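Local atomic coordinates of F420-dependent methylenetetrahydromethanopterin dehydrogenase (Methanopyrus kandleri, PDB entry 1QV9), a protein that catalyses the reversible, coenzyme F420-dependent reduction of methenyl- to methylene-tetrahydromethanopterin, a step in methanogenesis from carbon dioxide. Residues A[120-125]-A[146-151]; A[154-159]-A[181-186]; A[130-135]-A[236-241]; A[203-208]-A[245-250]. One frame throughout, in Å; residues are numbered along the deposited sequence.

Contact 1 (A[120-125]-A[146-151]); sequences KPDAML and KVLAAT
The carboxylate of D122 is gripped by two backbone N-H groups, OD1 accepting from G15 and OD2 from T16, while OD2 also lies against a methyl of L148. D122 OD2 and L148 CD1 lie 3.8 Å apart, a van der Waals approach between side chains set nearly perpendicular. The other branch of the leucine goes to the proline ring: L148 CD2 stands 4.4 Å from P121 CB, a looser touch. L148 CG lies anti to its carbonyl carbon (chi1 -60°), which carries the branch point toward the loop. D122 is the centre of an inverse gamma turn, whose closing bond from A123 N to P121 O is weak although only 2.8 Å long. This turn takes the chain off strand 115-119 of the parallel sheet in the alpha/beta domain, and the grip on D122 ties it to the start of helix 15-19. On the partner helix, V147 O accepts twice, from T151 N at 3.1 Å and from T151 OG1 at 2.7 Å, and the two donors arrive from opposite faces of the carbonyl plane. The T151 hydroxyl is thereby folded back on helix 134-150. K146, A149 and A150 of the same segment pack on A138 and I139 of the second subunit.

Contact 2 (A[154-159]-A[181-186]); sequences FRVVQE and LVIDRN
V156 and I183 lie alongside each other pointing opposite ways, one from a helix and the other from a strand, and the end of the isoleucine fills the shallow hollow between two valines. I183 CD1 is the bump: it lies 3.7 Å from V156 CG1 and, less closely, 4.3 Å from V157 CG2. A chi1 of -59° turns I183 CG1 toward the helix, and the extended chi2 (169°) carries the delta methyl on. V156 CG1 is in turn a bump on the strand's side. It faces the notch between the ends of I183 and L181, touching the latter more loosely, with 4.4 Å from V156 CG1 to L181 CD1. The closest contacts are all methyl to methyl, and no hydrogen bond joins the two segments. Helix 154-159 and strand 181-183 run nearly antiparallel, at 167°, with their axes 10.6 Å apart. This is the packing of a beta-alpha-beta crossover, in which the chain leaves strand 115-119, passes through helices 134-150 and 153-169, and returns as strand 180-183 beside strand 115-119. The helix therefore lies against an outermost strand of the sheet within this chain, while F154 turns away toward helices 15-19 and 134-150.

Contact 3 (A[130-135]-A[236-241]); sequences EFLDPV and SAHEMM
F131 and H238 form a T-shaped pair, the edge of the phenyl ring directed at a face of the imidazole. The ring planes stand at 82° and the centroids are 4.8 Å apart. CE2 of F131 does the touching, sitting 3.4 Å above the imidazole plane and over its centre. The neighbouring CZ lies further back along the same edge, 3.8 Å from H238 CG. F131 reaches across from its loop with CG anti to the backbone N (chi1 175°), whereas the histidine comes the other way, and the two side chains overlap along their flanks. L132 lies crosswise to H238: its CD1 methyl approaches the imidazole obliquely. Y140 of helix 134-150 brings a second ring to H238, at about 40°, and L125 also packs on it. The histidine is one of the side chains through which helix 227-257 meets the lead-in to helix 134-150, where D133 is the N-cap. With an alanine here instead of H238, the F131 edge would probably lose the face it meets and a gap would open beside L132. No hydrogen bond crosses between the segments, so their cohesion rests on an aromatic C-H edge against a pi face and on methyl packing, while charged groups nearby turn to other subunits, D133 to R155 of the second and E239 to K202 of the third.

Contact 4 (A[203-208]-A[245-250]); sequences AMAALE and AELADE
A205 meets L247 just after M204, which packs on S236 of the third subunit, and A205 CB lies 3.8 Å from L247 CD1. A205 also packs on M240 of the third subunit. The same leucine methyl settles on the backbone of the next residue, 3.8 Å from A206 N. L247 gets there with CG beside its own backbone N (chi1 -87°). A206 itself points toward the other helix. A206 CB is 3.8 Å from L247 CB and 4.4 Å from A248 CB, and the small A206 side chain allows the backbones to approach, 5.6 Å between A206 CA and L247 CA. Further on, L207 leaves the pair for V147 and T151, and E208 reaches R185 in a salt bridge. The axes pass 8.1 Å apart at a crossing angle of -163°, the nearly antiparallel pairing of an alpha-helical hairpin whose arms are helices 197-223 and 227-257, part of the helix bundle of the monomer. The side-chain contacts are apolar, with no hydrogen bond between the segments, so close fit holds them; the charges lie to the side, where E246 and E250 form salt bridges with K243 of the third subunit.

All four contacts are buried, but they occupy different parts of the fold. Contacts 1 and 2 lie near the middle of the chain, their centres about 8 and 9 Å from its own, and join the loop after strand 115-119, and strand 180-183, to consecutive helices; a probable hydrogen bond from K120 N to I183 O, 2.9 Å, links them. Contacts 3 and 4, their centres about 20 and 17 Å out, share helix 227-257. Helix 134-150 serves contacts 1 and 3. Contacts 2 and 4 are aliphatic in their side-chain packing, contact 3 is aromatic, and contact 1 sets a carboxylate and a proline against a leucine. Packing of R185 on M204 joins contact 2 to contact 4.

Contact 1 (A[120-125]-A[146-151])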
loop_
_atom_site.group_PDB
_atom_site.type_symbol
_atom_site.label_atom_id
_atom_site.label_comp_id
_atom_site.label_asym_id
_atom_site.label_seq_id
_atom_site.Cartn_x
_atom_site.Cartn_y
_atom_site.Cartn_z
ATOM N N LYS A 120 12.519 9.519 24.232
ATOM C CA LYS A 120 12.222 8.102 24.462
ATOM C C LYS A 120 12.012 7.284 23.186
ATOM O O LYS A 120 12.402 6.135 23.098
ATOM C CB LYS A 120 11.044 7.943 25.453
ATOM C CG LYS A 120 11.330 8.661 26.759
ATOM C CD LYS A 120 10.265 8.427 27.850
ATOM C CE LYS A 120 10.485 7.078 28.505
ATOM N NZ LYS A 120 9.501 6.833 29.606
ATOM N N PRO A 121 11.402 7.885 22.152
ATOM C CA PRO A 121 11.241 7.056 20.948
ATOM C C PRO A 121 12.528 6.848 20.108
ATOM O O PRO A 121 12.488 6.114 19.101
ATOM C CB PRO A 121 10.172 7.770 20.124
ATOM C CG PRO A 121 9.904 9.084 20.819
ATOM C CD PRO A 121 10.449 9.007 22.209
ATOM N N ASP A 122 13.642 7.464 20.513
ATOM C CA ASP A 122 14.919 7.330 19.777
ATOM C C ASP A 122 15.527 6.037 20.272
ATOM O O ASP A 122 16.490 6.026 21.052
ATOM C CB ASP A 122 15.820 8.519 20.122
ATOM C CG ASP A 122 16.807 8.846 19.035
ATOM O OD1 ASP A 122 17.297 7.890 18.389
ATOM O OD2 ASP A 122 17.122 10.054 18.843
ATOM N N ALA A 123 14.975 4.951 19.763
ATOM C CA ALA A 123 15.307 3.606 20.229
ATOM C C ALA A 123 16.578 2.940 19.747
ATOM O O ALA A 123 16.960 3.056 18.597
ATOM C CB ALA A 123 14.120 2.698 19.888
HETATM N N MSE A 124 17.265 2.247 20.648
HETATM C CA MSE A 124 18.480 1.527 20.270
HETATM C C MSE A 124 18.114 0.467 19.224
HETATM O O MSE A 124 17.072 -0.190 19.310
HETATM C CB MSE A 124 19.094 0.849 21.497
HETATM C CG MSE A 124 20.430 0.181 21.228
HETATM SE SE MSE A 124 21.001 -0.832 22.783
HETATM C CE MSE A 124 20.363 -2.573 22.252
ATOM N N LEU A 125 18.975 0.302 18.229
ATOM C CA LEU A 125 18.721 -0.658 17.175
ATOM C C LEU A 125 19.119 -2.100 17.544
ATOM O O LEU A 125 19.695 -2.330 18.629
ATOM C CB LEU A 125 19.349 -0.210 15.864
ATOM C CG LEU A 125 20.772 0.297 15.778
ATOM C CD1 LEU A 125 21.758 -0.726 16.277
ATOM C CD2 LEU A 125 21.033 0.668 14.313
ATOM N N LYS A 146 12.481 9.275 9.780
ATOM C CA LYS A 146 11.140 9.606 9.274
ATOM C C LYS A 146 10.166 9.730 10.461
ATOM O O LYS A 146 9.330 10.637 10.521
ATOM C CB LYS A 146 10.671 8.507 8.296
ATOM C CG LYS A 146 9.242 8.606 7.827
ATOM C CD LYS A 146 8.942 9.958 7.228
ATOM C CE LYS A 146 7.545 9.968 6.641
ATOM N NZ LYS A 146 7.161 11.283 6.109
ATOM N N VAL A 147 10.251 8.793 11.406
ATOM C CA VAL A 147 9.369 8.872 12.565
ATOM C C VAL A 147 9.591 10.162 13.350
ATOM O O VAL A 147 8.630 10.893 13.628
ATOM C CB VAL A 147 9.615 7.650 13.495
ATOM C CG1 VAL A 147 8.880 7.852 14.870
ATOM C CG2 VAL A 147 9.134 6.387 12.808
ATOM N N LEU A 148 10.836 10.451 13.701
ATOM C CA LEU A 148 11.103 11.646 14.521
ATOM C C LEU A 148 10.739 12.946 13.802
ATOM O O LEU A 148 10.312 13.926 14.442
ATOM C CB LEU A 148 12.569 11.655 14.987
ATOM C CG LEU A 148 12.926 10.418 15.828
ATOM C CD1 LEU A 148 14.367 10.497 16.232
ATOM C CD2 LEU A 148 12.051 10.373 17.099
ATOM N N ALA A 149 10.863 12.956 12.485
ATOM C CA ALA A 149 10.543 14.171 11.730
ATOM C C ALA A 149 9.052 14.319 11.527
ATOM O O ALA A 149 8.466 15.318 11.962
ATOM C CB ALA A 149 11.275 14.134 10.370
ATOM N N ALA A 150 8.411 13.340 10.895
ATOM C CA ALA A 150 6.992 13.444 10.570
ATOM C C ALA A 150 6.033 13.472 11.753
ATOM O O ALA A 150 4.906 13.924 11.615
ATOM C CB ALA A 150 6.605 12.355 9.539
ATOM N N THR A 151 6.462 12.965 12.912
ATOM C CA THR A 151 5.571 13.029 14.093
ATOM C C THR A 151 5.687 14.393 14.763
ATOM O O THR A 151 4.847 14.737 15.617
ATOM C CB THR A 151 5.940 11.962 15.138
ATOM O OG1 THR A 151 7.281 12.191 15.576
ATOM C CG2 THR A 151 5.735 10.546 14.541
#

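Contact 2 (A[154-159]-A[181-186])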
loop_
_atom_site.group_PDB
_atom_site.type_symbol
_atom_site.label_atom_id
_atom_site.label_comp_id
_atom_site.label_asym_id
_atom_site.label_seq_id
_atom_site.Cartn_x
_atom_site.Cartn_y
_atom_site.Cartn_z
ATOM N N PHE A 154 11.117 16.342 15.997
ATOM C CA PHE A 154 12.238 17.218 15.669
ATOM C C PHE A 154 11.839 18.697 15.795
ATOM O O PHE A 154 12.731 19.530 15.993
ATOM C CB PHE A 154 12.766 16.932 14.239
ATOM C CG PHE A 154 13.670 15.713 14.138
ATOM C CD1 PHE A 154 13.870 15.113 12.909
ATOM C CD2 PHE A 154 14.299 15.191 15.246
ATOM C CE1 PHE A 154 14.700 13.998 12.777
ATOM C CE2 PHE A 154 15.136 14.053 15.116
ATOM C CZ PHE A 154 15.320 13.484 13.883
ATOM N N ARG A 155 10.555 19.008 15.652
ATOM C CA ARG A 155 10.158 20.411 15.795
ATOM C C ARG A 155 10.276 20.803 17.265
ATOM O O ARG A 155 10.572 21.955 17.580
ATOM C CB ARG A 155 8.731 20.680 15.282
ATOM C CG ARG A 155 8.574 22.130 14.751
ATOM C CD ARG A 155 7.184 22.439 14.311
ATOM N NE ARG A 155 6.637 21.516 13.318
ATOM C CZ ARG A 155 6.936 21.533 12.028
ATOM N NH1 ARG A 155 6.385 20.653 11.225
ATOM N NH2 ARG A 155 7.764 22.435 11.550
ATOM N N VAL A 156 10.031 19.875 18.188
ATOM C CA VAL A 156 10.182 20.186 19.609
ATOM C C VAL A 156 11.663 20.521 19.896
ATOM O O VAL A 156 11.997 21.443 20.657
ATOM C CB VAL A 156 9.793 18.974 20.490
ATOM C CG1 VAL A 156 9.982 19.296 21.953
ATOM C CG2 VAL A 156 8.321 18.590 20.227
ATOM N N VAL A 157 12.566 19.721 19.314
ATOM C CA VAL A 157 14.000 19.952 19.500
ATOM C C VAL A 157 14.420 21.269 18.883
ATOM O O VAL A 157 15.189 22.003 19.502
ATOM C CB VAL A 157 14.811 18.738 18.891
ATOM C CG1 VAL A 157 16.306 18.925 19.035
ATOM C CG2 VAL A 157 14.390 17.460 19.579
ATOM N N GLN A 158 13.924 21.553 17.682
ATOM C CA GLN A 158 14.224 22.796 16.977
ATOM C C GLN A 158 13.804 23.954 17.876
ATOM O O GLN A 158 14.591 24.887 18.082
ATOM C CB GLN A 158 13.452 22.868 15.655
ATOM C CG GLN A 158 13.644 24.188 14.875
ATOM C CD GLN A 158 12.564 24.499 13.825
ATOM O OE1 GLN A 158 11.770 23.637 13.424
ATOM N NE2 GLN A 158 12.554 25.759 13.347
ATOM N N GLU A 159 12.592 23.881 18.424
ATOM C CA GLU A 159 12.119 25.003 19.261
ATOM C C GLU A 159 12.961 25.218 20.487
ATOM O O GLU A 159 13.292 26.362 20.847
ATOM C CB GLU A 159 10.671 24.786 19.683
ATOM C CG GLU A 159 9.650 24.948 18.599
ATOM C CD GLU A 159 8.235 24.736 19.143
ATOM O OE1 GLU A 159 8.088 24.393 20.350
ATOM O OE2 GLU A 159 7.285 24.909 18.365
ATOM N N LEU A 181 13.822 18.415 29.213
ATOM C CA LEU A 181 12.723 17.829 28.460
ATOM C C LEU A 181 12.804 16.340 28.285
ATOM O O LEU A 181 13.874 15.800 28.036
ATOM C CB LEU A 181 12.651 18.436 27.054
ATOM C CG LEU A 181 12.350 19.918 26.900
ATOM C CD1 LEU A 181 12.415 20.280 25.427
ATOM C CD2 LEU A 181 10.952 20.239 27.473
ATOM N N VAL A 182 11.655 15.686 28.414
ATOM C CA VAL A 182 11.568 14.249 28.195
ATOM C C VAL A 182 10.431 14.111 27.195
ATOM O O VAL A 182 9.261 14.431 27.479
ATOM C CB VAL A 182 11.252 13.482 29.495
ATOM C CG1 VAL A 182 11.123 12.028 29.207
ATOM C CG2 VAL A 182 12.350 13.706 30.512
ATOM N N ILE A 183 10.788 13.638 26.008
ATOM C CA ILE A 183 9.838 13.520 24.919
ATOM C C ILE A 183 9.362 12.107 24.678
ATOM O O ILE A 183 10.151 11.144 24.658
ATOM C CB ILE A 183 10.484 14.055 23.599
ATOM C CG1 ILE A 183 10.892 15.525 23.794
ATOM C CG2 ILE A 183 9.523 13.873 22.392
ATOM C CD1 ILE A 183 11.771 16.085 22.659
ATOM N N ASP A 184 8.057 11.993 24.512
ATOM C CA ASP A 184 7.438 10.725 24.190
ATOM C C ASP A 184 6.102 10.911 23.513
ATOM O O ASP A 184 5.740 12.039 23.127
ATOM C CB ASP A 184 7.355 9.813 25.417
ATOM C CG ASP A 184 6.339 10.286 26.472
ATOM O OD1 ASP A 184 5.632 11.291 26.254
ATOM O OD2 ASP A 184 6.255 9.627 27.537
ATOM N N ARG A 185 5.391 9.804 23.311
ATOM C CA ARG A 185 4.094 9.820 22.666
ATOM C C ARG A 185 3.163 10.920 23.185
ATOM O O ARG A 185 2.558 11.668 22.398
ATOM C CB ARG A 185 3.456 8.435 22.853
ATOM C CG ARG A 185 2.079 8.300 22.270
ATOM C CD ARG A 185 1.048 7.897 23.284
ATOM N NE ARG A 185 1.376 6.706 24.064
ATOM C CZ ARG A 185 0.816 6.472 25.251
ATOM N NH1 ARG A 185 1.118 5.385 25.943
ATOM N NH2 ARG A 185 -0.016 7.361 25.761
ATOM N N ASN A 186 3.083 11.069 24.506
ATOM C CA ASN A 186 2.178 12.071 25.047
ATOM C C ASN A 186 2.570 13.514 24.830
ATOM O O ASN A 186 1.735 14.405 24.946
ATOM C CB ASN A 186 1.893 11.806 26.527
ATOM C CG ASN A 186 0.947 10.605 26.725
ATOM O OD1 ASN A 186 0.218 10.209 25.793
ATOM N ND2 ASN A 186 0.948 10.033 27.939
#

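Contact 3 (A[130-135]-A[236-241])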
loop_
_atom_site.group_PDB
_atom_site.type_symbol
_atom_site.label_atom_id
_atom_site.label_comp_id
_atom_site.label_asym_id
_atom_site.label_seq_id
_atom_site.Cartn_x
_atom_site.Cartn_y
_atom_site.Cartn_z
ATOM N N GLU A 130 24.983 -10.813 13.625
ATOM C CA GLU A 130 24.320 -11.686 12.677
ATOM C C GLU A 130 23.207 -11.003 11.878
ATOM O O GLU A 130 22.751 -11.548 10.899
ATOM C CB GLU A 130 23.693 -12.879 13.398
ATOM C CG GLU A 130 24.684 -13.767 14.164
ATOM C CD GLU A 130 24.901 -13.363 15.630
ATOM O OE1 GLU A 130 25.238 -14.270 16.439
ATOM O OE2 GLU A 130 24.755 -12.169 15.996
ATOM N N PHE A 131 22.824 -9.807 12.302
ATOM C CA PHE A 131 21.701 -9.103 11.677
ATOM C C PHE A 131 22.064 -7.699 11.253
ATOM O O PHE A 131 21.751 -7.276 10.116
ATOM C CB PHE A 131 20.556 -9.001 12.686
ATOM C CG PHE A 131 19.390 -8.182 12.200
ATOM C CD1 PHE A 131 18.577 -8.662 11.192
ATOM C CD2 PHE A 131 19.126 -6.927 12.755
ATOM C CE1 PHE A 131 17.472 -7.910 10.712
ATOM C CE2 PHE A 131 18.028 -6.174 12.274
ATOM C CZ PHE A 131 17.219 -6.671 11.273
ATOM N N LEU A 132 22.729 -6.980 12.140
ATOM C CA LEU A 132 23.048 -5.585 11.814
ATOM C C LEU A 132 24.347 -5.334 11.066
ATOM O O LEU A 132 25.428 -5.295 11.686
ATOM C CB LEU A 132 23.052 -4.748 13.086
ATOM C CG LEU A 132 23.040 -3.234 12.793
ATOM C CD1 LEU A 132 21.590 -2.822 12.550
ATOM C CD2 LEU A 132 23.668 -2.443 13.905
ATOM N N ASP A 133 24.266 -5.132 9.748
ATOM C CA ASP A 133 25.452 -4.761 8.970
ATOM C C ASP A 133 25.255 -3.267 8.641
ATOM O O ASP A 133 24.253 -2.690 9.070
ATOM C CB ASP A 133 25.623 -5.614 7.696
ATOM C CG ASP A 133 24.608 -5.285 6.594
ATOM O OD1 ASP A 133 23.481 -4.860 6.915
ATOM O OD2 ASP A 133 24.946 -5.488 5.415
ATOM N N PRO A 134 26.206 -2.623 7.950
ATOM C CA PRO A 134 26.076 -1.188 7.626
ATOM C C PRO A 134 24.762 -0.820 6.920
ATOM O O PRO A 134 24.102 0.177 7.301
ATOM C CB PRO A 134 27.313 -0.907 6.780
ATOM C CG PRO A 134 28.357 -1.859 7.443
ATOM C CD PRO A 134 27.555 -3.127 7.577
ATOM N N VAL A 135 24.368 -1.600 5.916
ATOM C CA VAL A 135 23.125 -1.312 5.209
ATOM C C VAL A 135 21.916 -1.371 6.129
ATOM O O VAL A 135 21.066 -0.483 6.086
ATOM C CB VAL A 135 22.957 -2.245 3.983
ATOM C CG1 VAL A 135 21.512 -2.253 3.465
ATOM C CG2 VAL A 135 23.896 -1.760 2.920
ATOM N N SER A 236 12.842 -8.455 14.602
ATOM C CA SER A 236 11.464 -8.041 14.815
ATOM C C SER A 236 11.390 -6.569 15.259
ATOM O O SER A 236 10.429 -5.884 14.928
ATOM C CB SER A 236 10.758 -8.979 15.820
ATOM O OG SER A 236 11.125 -8.680 17.142
ATOM N N ALA A 237 12.409 -6.092 15.965
ATOM C CA ALA A 237 12.466 -4.703 16.420
ATOM C C ALA A 237 12.528 -3.793 15.174
ATOM O O ALA A 237 11.854 -2.739 15.129
ATOM C CB ALA A 237 13.687 -4.499 17.281
ATOM N N HIS A 238 13.303 -4.218 14.189
ATOM C CA HIS A 238 13.441 -3.392 12.970
ATOM C C HIS A 238 12.146 -3.422 12.153
ATOM O O HIS A 238 11.775 -2.405 11.524
ATOM C CB HIS A 238 14.629 -3.876 12.169
ATOM C CG HIS A 238 15.954 -3.351 12.651
ATOM N ND1 HIS A 238 16.338 -3.332 13.981
ATOM C CD2 HIS A 238 17.020 -2.886 11.956
ATOM C CE1 HIS A 238 17.581 -2.882 14.075
ATOM N NE2 HIS A 238 18.014 -2.613 12.860
ATOM N N GLU A 239 11.439 -4.553 12.105
ATOM C CA GLU A 239 10.150 -4.582 11.408
ATOM C C GLU A 239 9.176 -3.617 12.108
ATOM O O GLU A 239 8.359 -2.976 11.441
ATOM C CB GLU A 239 9.528 -5.992 11.355
ATOM C CG GLU A 239 10.375 -7.022 10.600
ATOM C CD GLU A 239 10.428 -6.823 9.078
ATOM O OE1 GLU A 239 11.373 -7.373 8.460
ATOM O OE2 GLU A 239 9.510 -6.151 8.518
HETATM N N MSE A 240 9.225 -3.521 13.437
HETATM C CA MSE A 240 8.350 -2.588 14.169
HETATM C C MSE A 240 8.645 -1.154 13.738
HETATM O O MSE A 240 7.695 -0.389 13.498
HETATM C CB MSE A 240 8.584 -2.714 15.668
HETATM C CG MSE A 240 8.092 -4.038 16.155
HETATM SE SE MSE A 240 8.685 -4.347 18.029
HETATM C CE MSE A 240 7.617 -2.972 18.875
HETATM N N MSE A 241 9.925 -0.818 13.678
HETATM C CA MSE A 241 10.318 0.559 13.336
HETATM C C MSE A 241 9.895 0.911 11.907
HETATM O O MSE A 241 9.494 2.065 11.653
HETATM C CB MSE A 241 11.810 0.765 13.532
HETATM C CG MSE A 241 12.244 2.218 13.357
HETATM SE SE MSE A 241 11.455 3.483 14.669
HETATM C CE MSE A 241 12.568 2.979 16.212
#

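Contact 4 (A[203-208]-A[245-250])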
loop_
_atom_site.group_PDB
_atom_site.type_symbol
_atom_site.label_atom_id
_atom_site.label_comp_id
_atom_site.label_asym_id
_atom_site.label_seq_id
_atom_site.Cartn_x
_atom_site.Cartn_y
_atom_site.Cartn_z
ATOM N N ALA A 203 0.461 9.632 14.583
ATOM C CA ALA A 203 1.806 10.034 15.012
ATOM C C ALA A 203 2.097 9.519 16.435
ATOM O O ALA A 203 3.181 9.071 16.710
ATOM C CB ALA A 203 1.944 11.577 14.937
HETATM N N MSE A 204 1.084 9.563 17.305
HETATM C CA MSE A 204 1.248 9.048 18.658
HETATM C C MSE A 204 1.476 7.548 18.597
HETATM O O MSE A 204 2.365 7.052 19.282
HETATM C CB MSE A 204 0.009 9.362 19.498
HETATM C CG MSE A 204 -0.093 10.875 19.738
HETATM SE SE MSE A 204 -1.805 11.344 20.605
HETATM C CE MSE A 204 -1.729 10.090 22.008
ATOM N N ALA A 205 0.690 6.829 17.794
ATOM C CA ALA A 205 0.911 5.383 17.645
ATOM C C ALA A 205 2.346 5.139 17.142
ATOM O O ALA A 205 3.018 4.208 17.561
ATOM C CB ALA A 205 -0.071 4.778 16.662
ATOM N N ALA A 206 2.827 5.936 16.188
ATOM C CA ALA A 206 4.179 5.733 15.738
ATOM C C ALA A 206 5.232 5.903 16.848
ATOM O O ALA A 206 6.186 5.155 16.897
ATOM C CB ALA A 206 4.493 6.718 14.545
ATOM N N LEU A 207 5.074 6.894 17.711
ATOM C CA LEU A 207 6.045 7.152 18.753
ATOM C C LEU A 207 5.937 6.070 19.820
ATOM O O LEU A 207 6.961 5.723 20.407
ATOM C CB LEU A 207 5.835 8.520 19.425
ATOM C CG LEU A 207 6.092 9.725 18.518
ATOM C CD1 LEU A 207 6.128 10.991 19.396
ATOM C CD2 LEU A 207 7.481 9.589 17.834
ATOM N N GLU A 208 4.736 5.547 20.040
ATOM C CA GLU A 208 4.594 4.492 21.045
ATOM C C GLU A 208 5.335 3.270 20.529
ATOM O O GLU A 208 6.117 2.640 21.271
ATOM C CB GLU A 208 3.119 4.163 21.305
ATOM C CG GLU A 208 2.984 3.026 22.332
ATOM C CD GLU A 208 3.322 3.470 23.735
ATOM O OE1 GLU A 208 3.614 2.567 24.567
ATOM O OE2 GLU A 208 3.327 4.698 24.009
ATOM N N ALA A 245 7.424 4.042 10.886
ATOM C CA ALA A 245 7.684 5.093 9.841
ATOM C C ALA A 245 6.471 5.181 8.922
ATOM O O ALA A 245 6.116 6.279 8.435
ATOM C CB ALA A 245 8.911 4.734 9.014
ATOM N N GLU A 246 5.825 4.049 8.629
ATOM C CA GLU A 246 4.653 4.070 7.755
ATOM C C GLU A 246 3.516 4.858 8.421
ATOM O O GLU A 246 2.778 5.601 7.757
ATOM C CB GLU A 246 4.216 2.635 7.452
ATOM C CG GLU A 246 3.071 2.485 6.493
ATOM C CD GLU A 246 2.626 1.041 6.445
ATOM O OE1 GLU A 246 3.505 0.183 6.225
ATOM O OE2 GLU A 246 1.427 0.771 6.649
ATOM N N LEU A 247 3.350 4.711 9.737
ATOM C CA LEU A 247 2.314 5.474 10.428
ATOM C C LEU A 247 2.618 6.956 10.350
ATOM O O LEU A 247 1.696 7.756 10.149
ATOM C CB LEU A 247 2.239 5.059 11.918
ATOM C CG LEU A 247 1.344 3.873 12.241
ATOM C CD1 LEU A 247 1.716 3.367 13.644
ATOM C CD2 LEU A 247 -0.128 4.286 12.214
ATOM N N ALA A 248 3.889 7.308 10.539
ATOM C CA ALA A 248 4.275 8.719 10.497
ATOM C C ALA A 248 4.018 9.231 9.080
ATOM O O ALA A 248 3.557 10.393 8.891
ATOM C CB ALA A 248 5.741 8.877 10.892
ATOM N N ASP A 249 4.338 8.431 8.067
ATOM C CA ASP A 249 4.069 8.834 6.664
ATOM C C ASP A 249 2.552 9.039 6.461
ATOM O O ASP A 249 2.122 10.006 5.822
ATOM C CB ASP A 249 4.547 7.743 5.678
ATOM C CG ASP A 249 4.363 8.161 4.212
ATOM O OD1 ASP A 249 5.193 8.977 3.782
ATOM O OD2 ASP A 249 3.418 7.700 3.540
ATOM N N GLU A 250 1.733 8.138 6.994
ATOM C CA GLU A 250 0.285 8.269 6.862
ATOM C C GLU A 250 -0.210 9.560 7.508
ATOM O O GLU A 250 -1.129 10.209 6.981
ATOM C CB GLU A 250 -0.445 7.097 7.539
ATOM C CG GLU A 250 -0.396 5.835 6.768
ATOM C CD GLU A 250 -1.329 4.747 7.341
ATOM O OE1 GLU A 250 -2.101 4.995 8.305
ATOM O OE2 GLU A 250 -1.284 3.636 6.799
#